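PDB 1GKR: L-hydantoinase from Arthrobacter aurescens, which hydrolyses 5-substituted hydantoins with the aid of two zinc ions, preferring aryl to alkyl derivatives, with a stereoselectivity that depends on the substrate. Local coordinates for residues A[399-404]-A[413-418]; A[266-271]-A[343-348]; A[80-85]-A[336-341]; A[389-394]-A[423-428]. All blocks are in the same frame, centred on the assembly; numbering follows the deposited sequence.

Contact 1. Residues A[399-404]-A[413-418]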
loop_
_atom_site.group_PDB
_atom_site.type_symbol
_atom_site.label_atom_id
_atom_site.label_comp_id
_atom_site.label_asym_id
_atom_site.label_seq_id
_atom_site.Cartn_x
_atom_site.Cartn_y
_atom_site.Cartn_z
ATOM N N LYS A 399 -17.603 -38.071 -20.305
ATOM C CA LYS A 399 -16.746 -37.098 -20.991
ATOM C C LYS A 399 -17.609 -36.028 -21.644
ATOM O O LYS A 399 -18.780 -36.260 -21.934
ATOM C CB LYS A 399 -15.932 -37.767 -22.110
ATOM C CG LYS A 399 -15.098 -38.966 -21.716
ATOM C CD LYS A 399 -13.936 -38.582 -20.817
ATOM C CE LYS A 399 -13.003 -39.767 -20.597
ATOM N NZ LYS A 399 -12.491 -40.286 -21.904
ATOM N N VAL A 400 -17.041 -34.851 -21.876
ATOM C CA VAL A 400 -17.803 -33.823 -22.562
ATOM C C VAL A 400 -17.638 -34.180 -24.047
ATOM O O VAL A 400 -16.519 -34.416 -24.517
ATOM C CB VAL A 400 -17.264 -32.386 -22.250
ATOM C CG1 VAL A 400 -15.786 -32.416 -22.088
ATOM C CG2 VAL A 400 -17.626 -31.423 -23.370
ATOM N N ASP A 401 -18.760 -34.267 -24.761
ATOM C CA ASP A 401 -18.757 -34.597 -26.186
ATOM C C ASP A 401 -19.370 -33.438 -26.981
ATOM O O ASP A 401 -20.586 -33.381 -27.182
ATOM C CB ASP A 401 -19.564 -35.873 -26.412
ATOM C CG ASP A 401 -19.550 -36.325 -27.859
ATOM O OD1 ASP A 401 -18.849 -35.690 -28.688
ATOM O OD2 ASP A 401 -20.243 -37.326 -28.159
ATOM N N ALA A 402 -18.520 -32.528 -27.447
ATOM C CA ALA A 402 -18.976 -31.345 -28.165
ATOM C C ALA A 402 -19.999 -31.580 -29.273
ATOM O O ALA A 402 -20.841 -30.724 -29.526
ATOM C CB ALA A 402 -17.776 -30.588 -28.719
ATOM N N SER A 403 -19.932 -32.733 -29.929
ATOM C CA SER A 403 -20.851 -33.047 -31.022
ATOM C C SER A 403 -22.265 -33.277 -30.532
ATOM O O SER A 403 -23.200 -33.284 -31.330
ATOM C CB SER A 403 -20.386 -34.292 -31.757
ATOM O OG SER A 403 -20.406 -35.402 -30.882
ATOM N N GLN A 404 -22.417 -33.479 -29.224
ATOM C CA GLN A 404 -23.725 -33.700 -28.622
ATOM C C GLN A 404 -24.353 -32.388 -28.156
ATOM O O GLN A 404 -25.494 -32.372 -27.696
ATOM C CB GLN A 404 -23.612 -34.656 -27.434
ATOM C CG GLN A 404 -23.182 -36.061 -27.808
ATOM C CD GLN A 404 -23.993 -36.613 -28.970
ATOM O OE1 GLN A 404 -25.222 -36.713 -28.895
ATOM N NE2 GLN A 404 -23.308 -36.967 -30.062
ATOM N N PRO A 413 -13.378 -26.272 -26.231
ATOM C CA PRO A 413 -12.003 -26.407 -25.727
ATOM C C PRO A 413 -11.938 -27.589 -24.752
ATOM O O PRO A 413 -10.888 -28.185 -24.543
ATOM C CB PRO A 413 -11.764 -25.090 -24.991
ATOM C CG PRO A 413 -12.776 -24.168 -25.552
ATOM C CD PRO A 413 -13.979 -25.013 -25.767
ATOM N N PHE A 414 -13.085 -27.914 -24.164
ATOM C CA PHE A 414 -13.191 -28.987 -23.183
ATOM C C PHE A 414 -13.555 -30.319 -23.806
ATOM O O PHE A 414 -13.666 -31.323 -23.107
ATOM C CB PHE A 414 -14.252 -28.631 -22.139
ATOM C CG PHE A 414 -14.055 -27.282 -21.514
ATOM C CD1 PHE A 414 -12.899 -26.997 -20.795
ATOM C CD2 PHE A 414 -15.014 -26.288 -21.664
ATOM C CE1 PHE A 414 -12.699 -25.743 -20.238
ATOM C CE2 PHE A 414 -14.823 -25.028 -21.109
ATOM C CZ PHE A 414 -13.663 -24.753 -20.393
ATOM N N ASP A 415 -13.745 -30.331 -25.118
ATOM C CA ASP A 415 -14.127 -31.561 -25.796
ATOM C C ASP A 415 -13.233 -32.716 -25.354
ATOM O O ASP A 415 -12.010 -32.582 -25.293
ATOM C CB ASP A 415 -14.049 -31.352 -27.308
ATOM C CG ASP A 415 -14.834 -32.386 -28.089
ATOM O OD1 ASP A 415 -15.892 -32.866 -27.611
ATOM O OD2 ASP A 415 -14.394 -32.701 -29.209
ATOM N N GLY A 416 -13.863 -33.837 -25.009
ATOM C CA GLY A 416 -13.122 -35.011 -24.585
ATOM C C GLY A 416 -12.763 -35.096 -23.111
ATOM O O GLY A 416 -12.490 -36.186 -22.593
ATOM N N MET A 417 -12.754 -33.957 -22.424
ATOM C CA MET A 417 -12.417 -33.951 -21.010
ATOM C C MET A 417 -13.441 -34.651 -20.141
ATOM O O MET A 417 -14.635 -34.680 -20.449
ATOM C CB MET A 417 -12.231 -32.533 -20.524
ATOM C CG MET A 417 -10.877 -31.995 -20.833
ATOM S SD MET A 417 -10.715 -30.327 -20.210
ATOM C CE MET A 417 -9.762 -29.599 -21.601
ATOM N N PRO A 418 -12.980 -35.245 -19.035
ATOM C CA PRO A 418 -13.869 -35.954 -18.115
ATOM C C PRO A 418 -14.783 -35.038 -17.317
ATOM O O PRO A 418 -14.448 -33.885 -17.036
ATOM C CB PRO A 418 -12.899 -36.725 -17.228
ATOM C CG PRO A 418 -11.729 -35.833 -17.178
ATOM C CD PRO A 418 -11.579 -35.378 -18.611
#
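A type II beta turn from Phe414 to Met417 packs here against residues 399-402, prolonging the antiparallel pairing of strands 398-399 and 418-428. Lys399 and Pro418 form a non-hydrogen-bonded pair with their CA atoms 4.2 Å apart. Beside them, Val400 N donates to Met417 O at 2.8 Å. Val400 O in turn accepts Gly416 N at 2.8 Å, so Val400 holds the turn through both its N-H and its C=O. Gly416 sits at the third turn position with a positive phi of 87°, where a CB would press on the carbonyl oxygen of Asp415. The third bond across is made by a side chain: Ala402 N meets Asp415 OD1 at 2.7 Å from above the carboxylate plane. Asp415 reaches it because CG stands opposite the backbone N (chi1 -161°). The same oxygen lies 4.2 Å from Asp401 OD1, a proximity of like charges that the amide donor, and Ser403 OG bonded to Asp401 OD1, would probably ease. Among the apolar groups, the Val400 side chain lies against Met417 CB, though the placing of CG1 is doubtful, while the Lys399 chain, bent at chi2, passes its CD over Gly416 O and toward the Pro418 ring. Deeper in, Phe414 and Met417 rest on Met344 of helix 341-350, and Thr340, in the loop leading to that helix, touches both Val400 and Phe414.

Contact 2. Residues A[266-271]-A[343-348]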
loop_
_atom_site.group_PDB
_atom_site.type_symbol
_atom_site.label_atom_id
_atom_site.label_comp_id
_atom_site.label_asym_id
_atom_site.label_seq_id
_atom_site.Cartn_x
_atom_site.Cartn_y
_atom_site.Cartn_z
ATOM N N GLN A 266 -13.232 -20.891 -18.474
ATOM C CA GLN A 266 -12.186 -21.011 -19.503
ATOM C C GLN A 266 -10.822 -20.651 -18.941
ATOM O O GLN A 266 -9.805 -21.200 -19.361
ATOM C CB GLN A 266 -12.419 -20.065 -20.684
ATOM C CG GLN A 266 -13.823 -19.630 -20.868
ATOM C CD GLN A 266 -14.172 -18.456 -20.004
ATOM O OE1 GLN A 266 -14.086 -17.311 -20.434
ATOM N NE2 GLN A 266 -14.562 -18.732 -18.769
ATOM N N TYR A 267 -10.803 -19.702 -18.016
ATOM C CA TYR A 267 -9.555 -19.249 -17.434
ATOM C C TYR A 267 -9.101 -20.123 -16.286
ATOM O O TYR A 267 -7.908 -20.184 -15.993
ATOM C CB TYR A 267 -9.701 -17.802 -16.976
ATOM C CG TYR A 267 -9.959 -16.868 -18.123
ATOM C CD1 TYR A 267 -8.970 -16.619 -19.074
ATOM C CD2 TYR A 267 -11.206 -16.267 -18.291
ATOM C CE1 TYR A 267 -9.214 -15.796 -20.169
ATOM C CE2 TYR A 267 -11.467 -15.442 -19.384
ATOM C CZ TYR A 267 -10.467 -15.209 -20.318
ATOM O OH TYR A 267 -10.716 -14.400 -21.406
ATOM N N LEU A 268 -10.044 -20.802 -15.640
ATOM C CA LEU A 268 -9.707 -21.673 -14.516
ATOM C C LEU A 268 -9.360 -23.095 -14.948
ATOM O O LEU A 268 -8.470 -23.716 -14.370
ATOM C CB LEU A 268 -10.865 -21.725 -13.515
ATOM C CG LEU A 268 -11.166 -20.415 -12.785
ATOM C CD1 LEU A 268 -12.438 -20.543 -11.988
ATOM C CD2 LEU A 268 -10.021 -20.077 -11.879
ATOM N N ASN A 269 -10.044 -23.590 -15.978
ATOM C CA ASN A 269 -9.842 -24.951 -16.463
ATOM C C ASN A 269 -8.961 -25.135 -17.688
ATOM O O ASN A 269 -8.884 -26.239 -18.226
ATOM C CB ASN A 269 -11.199 -25.592 -16.719
ATOM C CG ASN A 269 -12.039 -25.650 -15.471
ATOM O OD1 ASN A 269 -11.800 -26.475 -14.591
ATOM N ND2 ASN A 269 -13.017 -24.755 -15.367
ATOM N N ILE A 270 -8.307 -24.072 -18.145
ATOM C CA ILE A 270 -7.424 -24.183 -19.303
ATOM C C ILE A 270 -6.167 -23.395 -19.020
ATOM O O ILE A 270 -6.193 -22.382 -18.325
ATOM C CB ILE A 270 -8.063 -23.636 -20.577
ATOM C CG1 ILE A 270 -9.402 -24.314 -20.820
ATOM C CG2 ILE A 270 -7.166 -23.920 -21.763
ATOM C CD1 ILE A 270 -10.143 -23.726 -21.981
ATOM N N THR A 271 -5.064 -23.860 -19.581
ATOM C CA THR A 271 -3.774 -23.236 -19.359
ATOM C C THR A 271 -3.046 -23.063 -20.661
ATOM O O THR A 271 -3.384 -23.716 -21.643
ATOM C CB THR A 271 -2.958 -24.125 -18.426
ATOM O OG1 THR A 271 -3.243 -23.747 -17.081
ATOM C CG2 THR A 271 -1.496 -24.030 -18.700
ATOM N N PRO A 343 -20.668 -28.184 -15.057
ATOM C CA PRO A 343 -19.928 -29.440 -14.908
ATOM C C PRO A 343 -18.410 -29.282 -14.824
ATOM O O PRO A 343 -17.735 -30.051 -14.124
ATOM C CB PRO A 343 -20.394 -30.281 -16.111
ATOM C CG PRO A 343 -21.141 -29.320 -16.995
ATOM C CD PRO A 343 -21.730 -28.316 -16.066
ATOM N N MET A 344 -17.865 -28.284 -15.504
ATOM C CA MET A 344 -16.432 -28.102 -15.436
ATOM C C MET A 344 -16.030 -27.643 -14.035
ATOM O O MET A 344 -15.045 -28.136 -13.487
ATOM C CB MET A 344 -15.972 -27.106 -16.495
ATOM C CG MET A 344 -14.798 -27.606 -17.323
ATOM S SD MET A 344 -15.038 -29.314 -17.897
ATOM C CE MET A 344 -13.394 -29.895 -17.907
ATOM N N MET A 345 -16.796 -26.721 -13.444
ATOM C CA MET A 345 -16.500 -26.223 -12.093
ATOM C C MET A 345 -16.743 -27.316 -11.052
ATOM O O MET A 345 -15.969 -27.484 -10.108
ATOM C CB MET A 345 -17.373 -25.011 -11.752
ATOM C CG MET A 345 -17.087 -23.781 -12.570
ATOM S SD MET A 345 -15.326 -23.468 -12.757
ATOM C CE MET A 345 -14.840 -23.103 -11.077
ATOM N N LEU A 346 -17.837 -28.047 -11.226
ATOM C CA LEU A 346 -18.182 -29.137 -10.330
ATOM C C LEU A 346 -17.090 -30.207 -10.382
ATOM O O LEU A 346 -16.624 -30.691 -9.356
ATOM C CB LEU A 346 -19.506 -29.736 -10.781
ATOM C CG LEU A 346 -20.757 -29.568 -9.924
ATOM C CD1 LEU A 346 -20.716 -28.294 -9.109
ATOM C CD2 LEU A 346 -21.957 -29.608 -10.855
ATOM N N THR A 347 -16.674 -30.551 -11.595
ATOM C CA THR A 347 -15.664 -31.574 -11.819
ATOM C C THR A 347 -14.251 -31.252 -11.342
ATOM O O THR A 347 -13.681 -32.000 -10.554
ATOM C CB THR A 347 -15.603 -31.945 -13.322
ATOM O OG1 THR A 347 -16.809 -32.622 -13.688
ATOM C CG2 THR A 347 -14.420 -32.838 -13.620
ATOM N N ASN A 348 -13.682 -30.150 -11.813
ATOM C CA ASN A 348 -12.319 -29.800 -11.440
ATOM C C ASN A 348 -12.194 -28.895 -10.236
ATOM O O ASN A 348 -11.080 -28.593 -9.792
ATOM C CB ASN A 348 -11.622 -29.160 -12.626
ATOM C CG ASN A 348 -11.659 -30.039 -13.849
ATOM O OD1 ASN A 348 -11.060 -31.113 -13.873
ATOM N ND2 ASN A 348 -12.380 -29.598 -14.871
#
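This buried contact is side-chain packing between the end of the short helix 265-268, which follows strand 259-263, and one flank of helix 341-350. Its centre is Asn269, the first residue to leave helical geometry; Asn269 CA lies 7.4 Å from Met344 CA. The Asn269 amide lies across the Met344 chain, with Asn269 CG 3.9 Å from Met344 CG. Its OD1 accepts a weak, bent bond from Asn348 ND2 at 3.2 Å, the two amide planes being turned 50° apart. The same Asn348 ND2 also makes a weak bond to Met344 O, one turn back, while Asn348 OD1 is engaged by Lys352. Asn269 ND2 is bonded to Pro265 O, four residues back at the start of the short helix, and lies 3.7 Å from Met345 SD. In the TIM-barrel fold of this amidohydrolase family the pair thus joins elements that follow different strands. Replacing Asn269 with an alanine would probably leave Pro265 O and Asn348 ND2 each short of a partner and open a gap over Met344. Beside it the Leu268 and Met345 side chains cross at about a right angle, Leu268 CD1 touching Met345 CE at 3.6 Å; Met345, bent at chi2 and chi3 (-44° and -66°), continues to Leu360 and Met364 of helix 357-372.

Contact 3. Residues A[80-85]-A[336-341]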
loop_
_atom_site.group_PDB
_atom_site.type_symbol
_atom_site.label_atom_id
_atom_site.label_comp_id
_atom_site.label_asym_id
_atom_site.label_seq_id
_atom_site.Cartn_x
_atom_site.Cartn_y
_atom_site.Cartn_z
ATOM N N GLU A 80 -30.934 -24.396 -25.130
ATOM C CA GLU A 80 -31.124 -25.775 -24.690
ATOM C C GLU A 80 -29.835 -26.219 -24.012
ATOM O O GLU A 80 -29.861 -27.037 -23.095
ATOM C CB GLU A 80 -31.442 -26.709 -25.861
ATOM C CG GLU A 80 -32.816 -26.491 -26.463
ATOM C CD GLU A 80 -33.355 -27.741 -27.132
ATOM O OE1 GLU A 80 -32.544 -28.640 -27.436
ATOM O OE2 GLU A 80 -34.584 -27.819 -27.360
ATOM N N SER A 81 -28.706 -25.686 -24.472
ATOM C CA SER A 81 -27.425 -26.017 -23.863
ATOM C C SER A 81 -27.439 -25.491 -22.435
ATOM O O SER A 81 -26.941 -26.153 -21.520
ATOM C CB SER A 81 -26.263 -25.370 -24.615
ATOM O OG SER A 81 -25.900 -26.122 -25.753
ATOM N N ALA A 82 -28.001 -24.298 -22.249
ATOM C CA ALA A 82 -28.088 -23.712 -20.922
ATOM C C ALA A 82 -28.916 -24.649 -20.048
ATOM O O ALA A 82 -28.475 -25.072 -18.976
ATOM C CB ALA A 82 -28.745 -22.346 -20.987
ATOM N N ALA A 83 -30.113 -24.983 -20.518
ATOM C CA ALA A 83 -30.993 -25.859 -19.765
ATOM C C ALA A 83 -30.311 -27.130 -19.293
ATOM O O ALA A 83 -30.401 -27.468 -18.122
ATOM C CB ALA A 83 -32.210 -26.209 -20.581
ATOM N N VAL A 84 -29.624 -27.849 -20.169
ATOM C CA VAL A 84 -29.002 -29.073 -19.687
ATOM C C VAL A 84 -27.803 -28.749 -18.833
ATOM O O VAL A 84 -27.429 -29.537 -17.972
ATOM C CB VAL A 84 -28.562 -30.024 -20.828
ATOM C CG1 VAL A 84 -29.697 -30.222 -21.793
ATOM C CG2 VAL A 84 -27.347 -29.489 -21.531
ATOM N N GLY A 85 -27.206 -27.586 -19.072
ATOM C CA GLY A 85 -26.040 -27.172 -18.309
ATOM C C GLY A 85 -26.391 -26.628 -16.933
ATOM O O GLY A 85 -25.509 -26.275 -16.170
ATOM N N LEU A 336 -17.550 -21.793 -26.772
ATOM C CA LEU A 336 -18.878 -22.116 -26.248
ATOM C C LEU A 336 -18.643 -22.491 -24.796
ATOM O O LEU A 336 -17.537 -22.884 -24.438
ATOM C CB LEU A 336 -19.488 -23.298 -27.002
ATOM C CG LEU A 336 -19.697 -23.074 -28.501
ATOM C CD1 LEU A 336 -20.316 -24.301 -29.123
ATOM C CD2 LEU A 336 -20.613 -21.897 -28.724
ATOM N N GLY A 337 -19.660 -22.356 -23.952
ATOM C CA GLY A 337 -19.473 -22.694 -22.552
ATOM C C GLY A 337 -20.751 -22.909 -21.776
ATOM O O GLY A 337 -20.731 -23.325 -20.615
ATOM N N LEU A 338 -21.874 -22.638 -22.420
ATOM C CA LEU A 338 -23.166 -22.786 -21.781
ATOM C C LEU A 338 -23.455 -24.201 -21.297
ATOM O O LEU A 338 -24.141 -24.403 -20.298
ATOM C CB LEU A 338 -24.241 -22.357 -22.759
ATOM C CG LEU A 338 -25.216 -21.288 -22.310
ATOM C CD1 LEU A 338 -24.580 -20.360 -21.317
ATOM C CD2 LEU A 338 -25.674 -20.528 -23.552
ATOM N N GLU A 339 -22.927 -25.186 -22.005
ATOM C CA GLU A 339 -23.186 -26.573 -21.650
ATOM C C GLU A 339 -22.108 -27.197 -20.772
ATOM O O GLU A 339 -22.335 -28.236 -20.158
ATOM C CB GLU A 339 -23.366 -27.390 -22.935
ATOM C CG GLU A 339 -24.416 -28.472 -22.830
ATOM C CD GLU A 339 -24.750 -29.093 -24.169
ATOM O OE1 GLU A 339 -25.113 -28.342 -25.095
ATOM O OE2 GLU A 339 -24.656 -30.334 -24.288
ATOM N N THR A 340 -20.950 -26.551 -20.696
ATOM C CA THR A 340 -19.832 -27.067 -19.912
ATOM C C THR A 340 -19.418 -26.266 -18.668
ATOM O O THR A 340 -18.551 -26.703 -17.907
ATOM C CB THR A 340 -18.600 -27.193 -20.801
ATOM O OG1 THR A 340 -18.309 -25.925 -21.395
ATOM C CG2 THR A 340 -18.845 -28.199 -21.889
ATOM N N SER A 341 -20.028 -25.105 -18.454
ATOM C CA SER A 341 -19.665 -24.269 -17.328
ATOM C C SER A 341 -19.811 -24.906 -15.946
ATOM O O SER A 341 -18.833 -25.005 -15.198
ATOM C CB SER A 341 -20.460 -22.985 -17.373
ATOM O OG SER A 341 -19.987 -22.130 -16.370
HETATM O O HOH W 1 -23.224 -25.121 -17.352
#
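The carboxylate of Glu339 has Val84 over one face, CG2 standing 3.7 Å from Glu339 CD, and Ser81 at its OE1 end. Ser81 OG donates to Glu339 OE1, but the modelled separation of 2.4 Å is too short to be taken literally at this resolution. In the TIM-barrel fold of the family this ties helix 75-85 to the loop between strand 313-314 and helix 341-350. Glu339 runs out extended beyond CG (chi2 170°), which carries the acid alongside the helix surface. Although the length of the Ser81 bond is doubtful, OE1 also accepts from Arg406 N, whereas the Arg406 side chain forms a salt bridge with Glu80, itself also paired with Lys118.

On the more deeply buried side, Leu338 lies against the helix, its CG 3.9 Å from Ala82 CB. Its side chain is about 8 Å from those of His60 and His62, both zinc ligands, and it also touches Asp58 and Val61. The loop itself is positioned by His313 ND1, which accepts from Gly337 N and Leu338 N. Gly85 passes close, its CA 4.4 Å from the CA of Glu339, where a CB would run into Leu338 O. One water closes the end of the contact, donating to Gly85 O at 2.8 Å and to Leu338 O at 3.2 Å.

Contact 4. Residues A[389-394]-A[423-428]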
loop_
_atom_site.group_PDB
_atom_site.type_symbol
_atom_site.label_atom_id
_atom_site.label_comp_id
_atom_site.label_asym_id
_atom_site.label_seq_id
_atom_site.Cartn_x
_atom_site.Cartn_y
_atom_site.Cartn_z
ATOM N N LEU A 389 -34.260 -24.693 -9.561
ATOM C CA LEU A 389 -33.285 -25.567 -8.929
ATOM C C LEU A 389 -32.598 -26.480 -9.894
ATOM O O LEU A 389 -32.985 -26.633 -11.047
ATOM C CB LEU A 389 -33.879 -26.523 -7.890
ATOM C CG LEU A 389 -35.219 -26.578 -7.175
ATOM C CD1 LEU A 389 -36.036 -25.345 -7.401
ATOM C CD2 LEU A 389 -35.929 -27.794 -7.658
ATOM N N LEU A 390 -31.598 -27.140 -9.342
ATOM C CA LEU A 390 -30.809 -28.123 -10.041
ATOM C C LEU A 390 -30.610 -29.240 -9.020
ATOM O O LEU A 390 -30.266 -28.980 -7.862
ATOM C CB LEU A 390 -29.432 -27.564 -10.434
ATOM C CG LEU A 390 -29.297 -26.279 -11.261
ATOM C CD1 LEU A 390 -27.841 -26.085 -11.684
ATOM C CD2 LEU A 390 -30.175 -26.376 -12.484
ATOM N N ILE A 391 -30.885 -30.476 -9.413
ATOM C CA ILE A 391 -30.611 -31.588 -8.527
ATOM C C ILE A 391 -29.258 -32.022 -9.089
ATOM O O ILE A 391 -29.130 -32.272 -10.283
ATOM C CB ILE A 391 -31.642 -32.715 -8.665
ATOM C CG1 ILE A 391 -32.995 -32.237 -8.135
ATOM C CG2 ILE A 391 -31.177 -33.934 -7.881
ATOM C CD1 ILE A 391 -34.096 -33.276 -8.188
ATOM N N LEU A 392 -28.240 -32.064 -8.244
ATOM C CA LEU A 392 -26.907 -32.431 -8.692
ATOM C C LEU A 392 -26.561 -33.889 -8.477
ATOM O O LEU A 392 -27.211 -34.588 -7.724
ATOM C CB LEU A 392 -25.867 -31.575 -7.971
ATOM C CG LEU A 392 -25.421 -30.258 -8.604
ATOM C CD1 LEU A 392 -26.594 -29.458 -9.113
ATOM C CD2 LEU A 392 -24.649 -29.483 -7.561
ATOM N N ASP A 393 -25.528 -34.341 -9.165
ATOM C CA ASP A 393 -25.041 -35.694 -9.010
ATOM C C ASP A 393 -23.531 -35.540 -9.104
ATOM O O ASP A 393 -22.989 -35.361 -10.200
ATOM C CB ASP A 393 -25.545 -36.595 -10.130
ATOM C CG ASP A 393 -25.255 -38.062 -9.868
ATOM O OD1 ASP A 393 -24.126 -38.394 -9.448
ATOM O OD2 ASP A 393 -26.160 -38.890 -10.089
ATOM N N LEU A 394 -22.858 -35.573 -7.956
ATOM C CA LEU A 394 -21.411 -35.421 -7.930
ATOM C C LEU A 394 -20.678 -36.742 -8.080
ATOM O O LEU A 394 -19.473 -36.828 -7.855
ATOM C CB LEU A 394 -20.958 -34.726 -6.640
ATOM C CG LEU A 394 -21.286 -33.239 -6.457
ATOM C CD1 LEU A 394 -21.419 -32.553 -7.812
ATOM C CD2 LEU A 394 -22.571 -33.103 -5.705
ATOM N N PRO A 423 -25.537 -31.247 -13.328
ATOM C CA PRO A 423 -26.939 -31.177 -12.914
ATOM C C PRO A 423 -27.650 -32.291 -13.679
ATOM O O PRO A 423 -27.362 -32.493 -14.854
ATOM C CB PRO A 423 -27.371 -29.787 -13.373
ATOM C CG PRO A 423 -26.491 -29.535 -14.578
ATOM C CD PRO A 423 -25.152 -30.101 -14.172
ATOM N N VAL A 424 -28.553 -33.015 -13.025
ATOM C CA VAL A 424 -29.281 -34.109 -13.671
ATOM C C VAL A 424 -30.764 -33.788 -13.804
ATOM O O VAL A 424 -31.541 -34.583 -14.320
ATOM C CB VAL A 424 -29.148 -35.435 -12.869
ATOM C CG1 VAL A 424 -27.686 -35.796 -12.692
ATOM C CG2 VAL A 424 -29.815 -35.290 -11.508
ATOM N N LEU A 425 -31.157 -32.621 -13.322
ATOM C CA LEU A 425 -32.546 -32.180 -13.385
ATOM C C LEU A 425 -32.428 -30.679 -13.232
ATOM O O LEU A 425 -31.695 -30.187 -12.377
ATOM C CB LEU A 425 -33.350 -32.754 -12.209
ATOM C CG LEU A 425 -34.845 -32.496 -11.915
ATOM C CD1 LEU A 425 -35.174 -31.020 -11.872
ATOM C CD2 LEU A 425 -35.679 -33.175 -12.951
ATOM N N THR A 426 -33.111 -29.939 -14.084
ATOM C CA THR A 426 -33.057 -28.508 -13.948
ATOM C C THR A 426 -34.451 -27.984 -14.184
ATOM O O THR A 426 -35.111 -28.370 -15.152
ATOM C CB THR A 426 -32.015 -27.864 -14.919
ATOM O OG1 THR A 426 -32.638 -26.822 -15.673
ATOM C CG2 THR A 426 -31.403 -28.890 -15.831
ATOM N N MET A 427 -34.930 -27.157 -13.259
ATOM C CA MET A 427 -36.254 -26.593 -13.411
ATOM C C MET A 427 -36.249 -25.098 -13.213
ATOM O O MET A 427 -35.458 -24.561 -12.422
ATOM C CB MET A 427 -37.257 -27.226 -12.435
ATOM C CG MET A 427 -37.124 -26.847 -10.967
ATOM S SD MET A 427 -38.702 -27.061 -10.027
ATOM C CE MET A 427 -38.839 -28.816 -9.911
ATOM N N VAL A 428 -37.105 -24.417 -13.969
ATOM C CA VAL A 428 -37.224 -22.983 -13.807
ATOM C C VAL A 428 -38.695 -22.689 -13.559
ATOM O O VAL A 428 -39.574 -23.254 -14.222
ATOM C CB VAL A 428 -36.652 -22.175 -15.023
ATOM C CG1 VAL A 428 -36.018 -23.107 -15.998
ATOM C CG2 VAL A 428 -37.726 -21.304 -15.651
#
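Leu389 and Met427 lie side by side and point the same way, with Leu389 CD2 3.6 Å from Met427 CG and also close to SD and CE. Met427 curls around that methyl because its CG sits between the backbone N and carbonyl carbon (chi1 72°) and the chain bends again at chi3. A serine in place of Met427 would probably leave Leu389 CD2 without most of this cover and open a gap beside it. On the same face, Ile391 CD1 approaches Leu425 CG at 3.9 Å. The other face carries Leu390, whose CD2 meets Thr426 CB and whose CD1 touches Pro423 CB at 4.1 Å.

Behind these side chains stands the antiparallel ladder: the strand axes are 4.8 Å apart and run at 172°. Met427 N donates to Leu389 O at 3.0 Å and Ile391 N to Leu425 O at 3.1 Å, but Leu389 N to Met427 O is weak and bent, so the ladder is somewhat irregular. At Val424 the chain turns a corner. Val424 N, rather than Leu425 N, donates to Ile391 O at 2.9 Å, and Leu390 pairs with Thr426 but Leu392 with Pro423, so strand 418-428 holds one extra residue, a beta bulge.

Further out, strand 389-393 links strand 418-428 to strand 51-62 through bonds to Met53 and Phe51, consistent with the beta domain beside the barrel in this family. Strand 431-435 pairs with Thr426 through Val433, and Leu342 of helix 341-350 packs against Leu390 and Pro423.

How the contacts relate
From the N terminus, residues 80-85 open contact 3, which closes only at 336-341 and so spans much of the barrel. Contact 2 starts inside that span at 266-271 and ends beyond it at 343-348; the two cross, tying helix 75-85 to the loop that leads into helix 341-350, and that helix to the short helix 265-268. Contact 4 follows in series, opening at 389-394 and closing at 423-428, and contact 1 is nested within its loop. Contact 1 touches contacts 2 and 3, and contact 2 meets contact 4 where Leu346 packs on Leu392 and Leu394. Pro423 of contact 4 touches Val84 and Gly85 of contact 3. Contacts 1 and 4 do not touch; their nearest atoms are about 11 Å apart.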